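Local coordinates for lipoprotein (Mycoplasma mycoides subsp. capri, PDB 7ADK) that probably acts as a membrane-anchored protease of the chymotrypsin-like PA clan, in a mycoplasma family that includes immunoglobulin-cleaving enzymes, at residues B[511-516]-B[806-811]; B[674-679]-B[684-689]; B[169-174]-B[611-616]. One frame throughout, in Å; residues are numbered along the deposited sequence.

Contact 1. Residues B[511-516]-B[806-811]; sequences DFINEN and GQYDLI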
loop_
_atom_site.group_PDB
_atom_site.type_symbol
_atom_site.label_atom_id
_atom_site.label_comp_id
_atom_site.label_asym_id
_atom_site.label_seq_id
_atom_site.Cartn_x
_atom_site.Cartn_y
_atom_site.Cartn_z
ATOM N N ASP B 511 -17.432 -23.091 27.887
ATOM C CA ASP B 511 -18.448 -23.623 28.797
ATOM C C ASP B 511 -18.420 -23.035 30.220
ATOM O O ASP B 511 -18.765 -23.665 31.215
ATOM C CB ASP B 511 -18.449 -25.146 28.722
ATOM C CG ASP B 511 -19.832 -25.768 28.857
ATOM O OD1 ASP B 511 -20.852 -25.093 28.647
ATOM O OD2 ASP B 511 -19.910 -26.959 29.180
ATOM N N PHE B 512 -18.055 -21.759 30.300
ATOM C CA PHE B 512 -17.802 -20.999 31.526
ATOM C C PHE B 512 -19.038 -20.647 32.370
ATOM O O PHE B 512 -18.884 -20.105 33.465
ATOM C CB PHE B 512 -17.002 -19.749 31.157
ATOM C CG PHE B 512 -17.761 -18.762 30.302
ATOM C CD1 PHE B 512 -18.583 -17.793 30.886
ATOM C CD2 PHE B 512 -17.635 -18.821 28.906
ATOM C CE1 PHE B 512 -19.247 -16.864 30.077
ATOM C CE2 PHE B 512 -18.313 -17.900 28.098
ATOM C CZ PHE B 512 -19.110 -16.909 28.684
ATOM N N ILE B 513 -20.250 -20.958 31.908
ATOM C CA ILE B 513 -21.523 -20.799 32.637
ATOM C C ILE B 513 -22.007 -22.110 33.292
ATOM O O ILE B 513 -22.910 -22.083 34.126
ATOM C CB ILE B 513 -22.579 -20.214 31.662
ATOM C CG1 ILE B 513 -22.197 -18.821 31.144
ATOM C CG2 ILE B 513 -23.996 -20.123 32.234
ATOM C CD1 ILE B 513 -21.956 -17.742 32.198
ATOM N N ASN B 514 -21.438 -23.268 32.931
ATOM C CA ASN B 514 -22.020 -24.602 33.151
ATOM C C ASN B 514 -21.952 -25.169 34.596
ATOM O O ASN B 514 -21.624 -26.336 34.818
ATOM C CB ASN B 514 -21.503 -25.555 32.058
ATOM C CG ASN B 514 -22.408 -26.746 31.764
ATOM O OD1 ASN B 514 -23.459 -26.930 32.357
ATOM N ND2 ASN B 514 -22.056 -27.580 30.818
ATOM N N GLU B 515 -22.279 -24.335 35.586
ATOM C CA GLU B 515 -22.845 -24.780 36.859
ATOM C C GLU B 515 -24.348 -25.030 36.634
ATOM O O GLU B 515 -24.933 -24.459 35.734
ATOM C CB GLU B 515 -22.585 -23.754 37.978
ATOM C CG GLU B 515 -23.165 -24.193 39.332
ATOM C CD GLU B 515 -22.704 -23.373 40.542
ATOM O OE1 GLU B 515 -22.638 -22.130 40.471
ATOM O OE2 GLU B 515 -22.456 -23.972 41.615
ATOM N N ASN B 516 -24.991 -25.872 37.424
ATOM C CA ASN B 516 -26.394 -26.240 37.287
ATOM C C ASN B 516 -27.343 -25.025 37.269
ATOM O O ASN B 516 -27.128 -24.047 37.969
ATOM C CB ASN B 516 -26.776 -27.248 38.376
ATOM C CG ASN B 516 -25.830 -28.418 38.481
ATOM O OD1 ASN B 516 -24.938 -28.448 39.296
ATOM N ND2 ASN B 516 -25.962 -29.400 37.662
ATOM N N GLY B 806 -26.779 -13.765 31.649
ATOM C CA GLY B 806 -25.768 -14.316 32.544
ATOM C C GLY B 806 -24.738 -13.290 33.000
ATOM O O GLY B 806 -24.151 -12.566 32.198
ATOM N N GLN B 807 -24.474 -13.262 34.303
ATOM C CA GLN B 807 -23.481 -12.387 34.920
ATOM C C GLN B 807 -22.176 -13.149 35.161
ATOM O O GLN B 807 -22.149 -14.167 35.851
ATOM C CB GLN B 807 -24.070 -11.838 36.219
ATOM C CG GLN B 807 -23.110 -10.905 36.958
ATOM C CD GLN B 807 -23.536 -10.727 38.392
ATOM O OE1 GLN B 807 -23.086 -11.449 39.263
ATOM N NE2 GLN B 807 -24.427 -9.818 38.690
ATOM N N TYR B 808 -21.082 -12.641 34.609
ATOM C CA TYR B 808 -19.799 -13.319 34.599
ATOM C C TYR B 808 -18.633 -12.340 34.458
ATOM O O TYR B 808 -18.763 -11.270 33.878
ATOM C CB TYR B 808 -19.788 -14.382 33.482
ATOM C CG TYR B 808 -19.766 -13.883 32.051
ATOM C CD1 TYR B 808 -20.953 -13.760 31.313
ATOM C CD2 TYR B 808 -18.537 -13.591 31.439
ATOM C CE1 TYR B 808 -20.914 -13.313 29.985
ATOM C CE2 TYR B 808 -18.496 -13.131 30.120
ATOM C CZ TYR B 808 -19.684 -12.975 29.392
ATOM O OH TYR B 808 -19.656 -12.465 28.136
ATOM N N ASP B 809 -17.463 -12.742 34.929
ATOM C CA ASP B 809 -16.191 -12.120 34.591
ATOM C C ASP B 809 -15.180 -13.227 34.298
ATOM O O ASP B 809 -14.900 -14.053 35.165
ATOM C CB ASP B 809 -15.781 -11.187 35.731
ATOM C CG ASP B 809 -14.536 -10.356 35.434
ATOM O OD1 ASP B 809 -13.633 -10.848 34.725
ATOM O OD2 ASP B 809 -14.477 -9.217 35.944
ATOM N N LEU B 810 -14.675 -13.297 33.071
ATOM C CA LEU B 810 -13.758 -14.356 32.639
ATOM C C LEU B 810 -12.267 -14.017 32.819
ATOM O O LEU B 810 -11.415 -14.841 32.510
ATOM C CB LEU B 810 -14.192 -14.991 31.298
ATOM C CG LEU B 810 -14.574 -14.090 30.124
ATOM C CD1 LEU B 810 -13.364 -13.326 29.643
ATOM C CD2 LEU B 810 -15.152 -14.914 28.993
ATOM N N ILE B 811 -11.950 -12.886 33.455
ATOM C CA ILE B 811 -10.615 -12.543 33.966
ATOM C C ILE B 811 -10.549 -12.740 35.493
ATOM O O ILE B 811 -9.621 -13.370 35.987
ATOM C CB ILE B 811 -10.230 -11.111 33.538
ATOM C CG1 ILE B 811 -10.254 -10.920 32.010
ATOM C CG2 ILE B 811 -8.885 -10.667 34.114
ATOM C CD1 ILE B 811 -9.186 -11.650 31.224
#

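Contact 2. Residues B[674-679]-B[684-689]; sequences NKLINK and NSFKEY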
loop_
_atom_site.group_PDB
_atom_site.type_symbol
_atom_site.label_atom_id
_atom_site.label_comp_id
_atom_site.label_asym_id
_atom_site.label_seq_id
_atom_site.Cartn_x
_atom_site.Cartn_y
_atom_site.Cartn_z
ATOM N N ASN B 674 -2.345 9.834 4.795
ATOM C CA ASN B 674 -1.024 10.449 4.594
ATOM C C ASN B 674 -1.000 11.912 5.078
ATOM O O ASN B 674 -0.211 12.729 4.606
ATOM C CB ASN B 674 -0.606 10.257 3.116
ATOM C CG ASN B 674 0.266 9.040 2.876
ATOM O OD1 ASN B 674 1.137 8.696 3.650
ATOM N ND2 ASN B 674 0.121 8.390 1.749
ATOM N N LYS B 675 -1.915 12.276 5.986
ATOM C CA LYS B 675 -2.297 13.669 6.249
ATOM C C LYS B 675 -1.920 14.178 7.647
ATOM O O LYS B 675 -1.894 15.384 7.861
ATOM C CB LYS B 675 -3.797 13.822 5.952
ATOM C CG LYS B 675 -4.255 13.427 4.538
ATOM C CD LYS B 675 -3.712 14.360 3.450
ATOM C CE LYS B 675 -4.386 14.068 2.105
ATOM N NZ LYS B 675 -4.037 15.068 1.077
ATOM N N LEU B 676 -1.605 13.288 8.589
ATOM C CA LEU B 676 -1.253 13.595 9.989
ATOM C C LEU B 676 0.242 13.918 10.207
ATOM O O LEU B 676 0.637 14.186 11.334
ATOM C CB LEU B 676 -1.716 12.414 10.880
ATOM C CG LEU B 676 -3.123 12.545 11.484
ATOM C CD1 LEU B 676 -4.196 12.902 10.467
ATOM C CD2 LEU B 676 -3.517 11.235 12.150
ATOM N N ILE B 677 1.084 13.900 9.167
ATOM C CA ILE B 677 2.542 14.064 9.301
ATOM C C ILE B 677 2.894 15.484 9.802
ATOM O O ILE B 677 2.719 16.478 9.098
ATOM C CB ILE B 677 3.275 13.728 7.972
ATOM C CG1 ILE B 677 2.787 12.460 7.230
ATOM C CG2 ILE B 677 4.791 13.634 8.220
ATOM C CD1 ILE B 677 2.907 11.135 7.978
ATOM N N ASN B 678 3.426 15.585 11.019
ATOM C CA ASN B 678 3.881 16.831 11.652
ATOM C C ASN B 678 5.283 17.284 11.183
ATOM O O ASN B 678 6.224 17.384 11.974
ATOM C CB ASN B 678 3.726 16.724 13.181
ATOM C CG ASN B 678 4.314 15.461 13.773
ATOM O OD1 ASN B 678 3.678 14.434 13.833
ATOM N ND2 ASN B 678 5.524 15.478 14.224
ATOM N N LYS B 679 5.419 17.595 9.892
ATOM C CA LYS B 679 6.618 18.199 9.282
ATOM C C LYS B 679 6.965 19.543 9.931
ATOM O O LYS B 679 6.067 20.326 10.237
ATOM C CB LYS B 679 6.401 18.388 7.771
ATOM C CG LYS B 679 6.206 17.075 7.012
ATOM C CD LYS B 679 6.157 17.249 5.497
ATOM C CE LYS B 679 6.087 15.902 4.814
ATOM N NZ LYS B 679 6.168 15.996 3.352
ATOM N N ASN B 684 -1.160 21.918 11.790
ATOM C CA ASN B 684 -2.074 20.774 11.805
ATOM C C ASN B 684 -3.327 21.072 10.967
ATOM O O ASN B 684 -4.010 22.064 11.178
ATOM C CB ASN B 684 -2.432 20.355 13.241
ATOM C CG ASN B 684 -1.237 19.923 14.062
ATOM O OD1 ASN B 684 -0.678 20.686 14.833
ATOM N ND2 ASN B 684 -0.786 18.708 13.934
ATOM N N SER B 685 -3.610 20.193 10.007
ATOM C CA SER B 685 -4.727 20.306 9.066
ATOM C C SER B 685 -6.062 19.781 9.620
ATOM O O SER B 685 -7.094 19.922 8.967
ATOM C CB SER B 685 -4.335 19.585 7.776
ATOM O OG SER B 685 -5.163 19.979 6.705
ATOM N N PHE B 686 -6.066 19.186 10.817
ATOM C CA PHE B 686 -7.249 18.667 11.512
ATOM C C PHE B 686 -7.340 19.234 12.933
ATOM O O PHE B 686 -6.319 19.433 13.595
ATOM C CB PHE B 686 -7.220 17.136 11.535
ATOM C CG PHE B 686 -7.113 16.508 10.167
ATOM C CD1 PHE B 686 -8.261 16.283 9.387
ATOM C CD2 PHE B 686 -5.849 16.188 9.655
ATOM C CE1 PHE B 686 -8.144 15.734 8.098
ATOM C CE2 PHE B 686 -5.730 15.653 8.369
ATOM C CZ PHE B 686 -6.875 15.420 7.586
ATOM N N LYS B 687 -8.559 19.506 13.410
ATOM C CA LYS B 687 -8.800 20.064 14.748
ATOM C C LYS B 687 -8.450 19.052 15.836
ATOM O O LYS B 687 -8.691 17.862 15.677
ATOM C CB LYS B 687 -10.261 20.499 14.893
ATOM C CG LYS B 687 -10.726 21.581 13.910
ATOM C CD LYS B 687 -10.016 22.925 14.066
ATOM C CE LYS B 687 -10.724 23.977 13.209
ATOM N NZ LYS B 687 -9.999 25.244 13.149
ATOM N N GLU B 688 -7.950 19.516 16.976
ATOM C CA GLU B 688 -7.470 18.635 18.049
ATOM C C GLU B 688 -8.555 17.710 18.630
ATOM O O GLU B 688 -8.221 16.624 19.089
ATOM C CB GLU B 688 -6.771 19.485 19.119
ATOM C CG GLU B 688 -6.027 18.719 20.221
ATOM C CD GLU B 688 -6.805 18.423 21.506
ATOM O OE1 GLU B 688 -6.174 17.981 22.485
ATOM O OE2 GLU B 688 -8.028 18.657 21.582
ATOM N N TYR B 689 -9.845 18.068 18.558
ATOM C CA TYR B 689 -10.944 17.181 18.962
ATOM C C TYR B 689 -11.133 15.979 18.023
ATOM O O TYR B 689 -11.750 14.993 18.403
ATOM C CB TYR B 689 -12.258 17.975 19.095
ATOM C CG TYR B 689 -12.893 18.449 17.797
ATOM C CD1 TYR B 689 -13.575 17.545 16.957
ATOM C CD2 TYR B 689 -12.802 19.798 17.418
ATOM C CE1 TYR B 689 -14.103 17.968 15.725
ATOM C CE2 TYR B 689 -13.356 20.235 16.202
ATOM C CZ TYR B 689 -13.986 19.317 15.343
ATOM O OH TYR B 689 -14.449 19.730 14.141
#

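Contact 3. Residues B[169-174]-B[611-616]; sequences DEYTKK and RPLDFD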
loop_
_atom_site.group_PDB
_atom_site.type_symbol
_atom_site.label_atom_id
_atom_site.label_comp_id
_atom_site.label_asym_id
_atom_site.label_seq_id
_atom_site.Cartn_x
_atom_site.Cartn_y
_atom_site.Cartn_z
ATOM N N ASP B 169 -33.020 16.638 11.046
ATOM C CA ASP B 169 -33.142 17.402 12.295
ATOM C C ASP B 169 -34.016 16.700 13.335
ATOM O O ASP B 169 -33.645 16.645 14.504
ATOM C CB ASP B 169 -33.719 18.801 12.025
ATOM C CG ASP B 169 -32.702 19.868 11.632
ATOM O OD1 ASP B 169 -31.489 19.681 11.836
ATOM O OD2 ASP B 169 -33.130 20.958 11.201
ATOM N N GLU B 170 -35.156 16.128 12.956
ATOM C CA GLU B 170 -35.971 15.374 13.920
ATOM C C GLU B 170 -35.315 14.053 14.362
ATOM O O GLU B 170 -35.467 13.669 15.516
ATOM C CB GLU B 170 -37.405 15.184 13.421
ATOM C CG GLU B 170 -37.536 14.327 12.166
ATOM C CD GLU B 170 -38.955 13.812 11.947
ATOM O OE1 GLU B 170 -39.146 12.578 11.861
ATOM O OE2 GLU B 170 -39.893 14.634 11.896
ATOM N N TYR B 171 -34.522 13.386 13.519
ATOM C CA TYR B 171 -33.733 12.221 13.925
ATOM C C TYR B 171 -32.650 12.609 14.944
ATOM O O TYR B 171 -32.408 11.876 15.905
ATOM C CB TYR B 171 -33.171 11.498 12.695
ATOM C CG TYR B 171 -32.553 10.149 13.002
ATOM C CD1 TYR B 171 -33.271 8.952 12.835
ATOM C CD2 TYR B 171 -31.234 10.095 13.473
ATOM C CE1 TYR B 171 -32.673 7.714 13.136
ATOM C CE2 TYR B 171 -30.647 8.868 13.807
ATOM C CZ TYR B 171 -31.357 7.670 13.622
ATOM O OH TYR B 171 -30.744 6.500 13.927
ATOM N N THR B 172 -32.042 13.791 14.824
ATOM C CA THR B 172 -31.104 14.278 15.846
ATOM C C THR B 172 -31.790 14.474 17.200
ATOM O O THR B 172 -31.180 14.202 18.229
ATOM C CB THR B 172 -30.353 15.569 15.462
ATOM O OG1 THR B 172 -31.136 16.726 15.620
ATOM C CG2 THR B 172 -29.795 15.581 14.064
ATOM N N LYS B 173 -33.058 14.896 17.221
ATOM C CA LYS B 173 -33.822 15.201 18.448
ATOM C C LYS B 173 -34.507 13.983 19.086
ATOM O O LYS B 173 -34.708 13.970 20.300
ATOM C CB LYS B 173 -34.808 16.351 18.173
ATOM C CG LYS B 173 -34.053 17.645 17.847
ATOM C CD LYS B 173 -34.946 18.871 17.651
ATOM C CE LYS B 173 -35.928 18.719 16.486
ATOM N NZ LYS B 173 -36.738 19.941 16.307
ATOM N N LYS B 174 -34.804 12.937 18.315
ATOM C CA LYS B 174 -35.286 11.617 18.774
ATOM C C LYS B 174 -34.356 10.958 19.801
ATOM O O LYS B 174 -33.147 11.181 19.787
ATOM C CB LYS B 174 -35.504 10.708 17.547
ATOM C CG LYS B 174 -36.838 11.005 16.851
ATOM C CD LYS B 174 -37.019 10.262 15.524
ATOM C CE LYS B 174 -38.214 10.864 14.782
ATOM N NZ LYS B 174 -38.435 10.308 13.434
ATOM N N ARG B 611 -22.497 8.858 21.750
ATOM C CA ARG B 611 -22.100 10.040 20.971
ATOM C C ARG B 611 -23.289 10.884 20.476
ATOM O O ARG B 611 -24.306 10.310 20.086
ATOM C CB ARG B 611 -21.202 9.615 19.795
ATOM C CG ARG B 611 -21.940 8.931 18.636
ATOM C CD ARG B 611 -20.984 8.454 17.556
ATOM N NE ARG B 611 -21.677 7.867 16.399
ATOM C CZ ARG B 611 -21.984 8.474 15.271
ATOM N NH1 ARG B 611 -22.542 7.812 14.312
ATOM N NH2 ARG B 611 -21.745 9.727 15.074
ATOM N N PRO B 612 -23.166 12.219 20.359
ATOM C CA PRO B 612 -24.071 13.001 19.526
ATOM C C PRO B 612 -23.808 12.701 18.042
ATOM O O PRO B 612 -22.671 12.449 17.654
ATOM C CB PRO B 612 -23.756 14.446 19.885
ATOM C CG PRO B 612 -22.279 14.429 20.225
ATOM C CD PRO B 612 -22.073 13.048 20.828
ATOM N N LEU B 613 -24.829 12.737 17.178
ATOM C CA LEU B 613 -24.635 12.520 15.733
ATOM C C LEU B 613 -23.834 13.662 15.098
ATOM O O LEU B 613 -23.022 13.443 14.202
ATOM C CB LEU B 613 -25.974 12.409 14.998
ATOM C CG LEU B 613 -26.948 11.359 15.533
ATOM C CD1 LEU B 613 -28.268 11.474 14.784
ATOM C CD2 LEU B 613 -26.420 9.933 15.407
ATOM N N ASP B 614 -24.066 14.879 15.585
ATOM C CA ASP B 614 -23.407 16.122 15.226
ATOM C C ASP B 614 -23.356 17.075 16.423
ATOM O O ASP B 614 -24.123 16.962 17.380
ATOM C CB ASP B 614 -24.112 16.790 14.044
ATOM C CG ASP B 614 -25.620 16.999 14.201
ATOM O OD1 ASP B 614 -26.201 16.850 15.297
ATOM O OD2 ASP B 614 -26.244 17.306 13.169
ATOM N N PHE B 615 -22.454 18.042 16.382
ATOM C CA PHE B 615 -22.282 19.061 17.410
ATOM C C PHE B 615 -21.752 20.336 16.764
ATOM O O PHE B 615 -21.269 20.299 15.635
ATOM C CB PHE B 615 -21.369 18.542 18.534
ATOM C CG PHE B 615 -19.879 18.554 18.263
ATOM C CD1 PHE B 615 -19.325 17.776 17.238
ATOM C CD2 PHE B 615 -19.030 19.313 19.081
ATOM C CE1 PHE B 615 -17.945 17.782 17.005
ATOM C CE2 PHE B 615 -17.647 19.299 18.868
ATOM C CZ PHE B 615 -17.107 18.550 17.821
ATOM N N ASP B 616 -21.842 21.471 17.449
ATOM C CA ASP B 616 -21.198 22.706 17.026
ATOM C C ASP B 616 -19.746 22.753 17.543
ATOM O O ASP B 616 -19.529 22.944 18.742
ATOM C CB ASP B 616 -22.030 23.887 17.518
ATOM C CG ASP B 616 -21.555 25.228 16.967
ATOM O OD1 ASP B 616 -20.455 25.311 16.378
ATOM O OD2 ASP B 616 -22.283 26.228 17.153
#

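Contact 1. Residues B[511-516]-B[806-811]
The ring of F512 drives its edge into one face of Y808, a T-shaped pair somewhat tilted, with ring centroids 4.7 Å apart and planes at 58°. CE1 of F512 hangs over the middle of the tyrosine ring, 3.6 Å from Y808 CG, and CZ of F512 follows at 4.0 Å from Y808 CZ; in the plane of the F512 ring, at its edge, lies Y808 CD1. One face of F512 is overlaid by L810, whose CD2 is 4.4 Å from F512 CE2. I513 adds a looser apolar contact, its CD1 at 4.2 Å from Y808 CB and oblique to the ring.

With CG between the backbone N and the carbonyl carbon (chi1 66°), the F512 ring swings out of its turn toward Y808. That type I turn, from D511 to N514, is fastened on its outer side by N514 ND2 to D511 OD2, 2.8 Å. The OH of Y808 bonds L745 N. Strand 807-809 runs antiparallel beside strand 783-792, whose R790 makes a salt bridge to D809, while I513 also packs on Y743; the turn thus packs against side chains of the sheet, reaching past strand 807-809 to strand 737-747.

Contact 2. Residues B[674-679]-B[684-689]
The loop around K675 and L676 faces the chain leading into F686 without strand pairing, the CA atoms of K675 and S685 lying 7.6 Å apart. F686 is the hub. Its CG is anti to the carbonyl carbon (chi1 -56°), which turns the ring toward the preceding loop, and two neighbouring residues meet it from different directions. K675 comes to the rim of the ring, near its plane: CB is 3.6 Å from F686 CE2 and 3.8 Å from F686 CZ, and the carbonyl oxygen of K675 lies at the ring edge too. L676 crosses the phenylalanine at about a right angle and lowers CD1 obliquely onto it, 3.8 Å from F686 CD2.

With only four residues between the segments, this is a local loop closure, in which the chain doubles back before helix 688-691; K687 occupies the N-cap position of that helix. The reversal begins with an inverse gamma turn centred on N678, marked by a weak bond from K679 N to I677 O. The lysine contributes only its root to the apolar patch, because its chain bends at chi2 (-67°) and carries the ammonium end away from the ring. Polar groups flanking the patch bond to the other protein of the assembly: K687 NZ makes a salt bridge to an acidic side chain of that chain, N678 ND2 donates to an acidic side chain there, and S685 OG bonds a backbone group of that protein.

Contact 3. Residues B[169-174]-B[611-616]
L613 lays its CD1 methyl against the edge of the Y171 ring, close to the ring plane, at 3.5 Å from Y171 CD2 and 3.7 Å from Y171 CE2. The two side chains cross at about a right angle. Y171 has CG anti to the backbone N (chi1 -170°), which brings one long edge of the ring to the leucine, and the same methyl also rests on the helix backbone, 4.1 Å from T172 CA.

T172 is turned by its own hydroxyl. OG1 bonds the carbonyl O of D169 at 2.7 Å, an oxygen that also accepts from K173 N, and CG2 then faces D614: both OD1 and OD2 of D614 lie 4.0 Å from T172 CG2. This second touch is a methyl lying across a carboxylate, with no polar bond in it; the carboxylate is engaged by Y168, whose OH bonds D614 OD2. Another acid is near, D169 OD1 standing 5.9 Å from D614 OD2, and the tyrosine hydroxyl may soften their repulsion. On the outer flank K174 NZ makes a salt bridge from just past the helix end back to E170 OE1.

The contact seats the last turn of helix 165-173 on the loop that follows helix 603-606. Helix 176-192 backs the join: D183 takes the Y171 hydroxyl, and R179 bonds the carbonyl oxygens of Y171 and T172 while also touching L613.

In the fold
Contact 1 is the buried one, packing aromatic and aliphatic side chains against the mixed sheet, away from the other protein of the assembly. Contacts 2 and 3 are only partly buried, and both border that other protein, contact 2 through hydrogen bonds and a salt bridge, contact 3 by packing. No two contacts share a helix or strand, but contacts 2 and 3 touch, with Y689 and F615 meeting edge-to-face (Y689 CE1 to F615 CZ, 3.7 Å). Contact 1 lies apart, its nearest atoms about 29 Å from contact 2 and about 22 Å from contact 3. Contacts 1 and 3 join residues hundreds of positions apart; contact 2 closes a short loop.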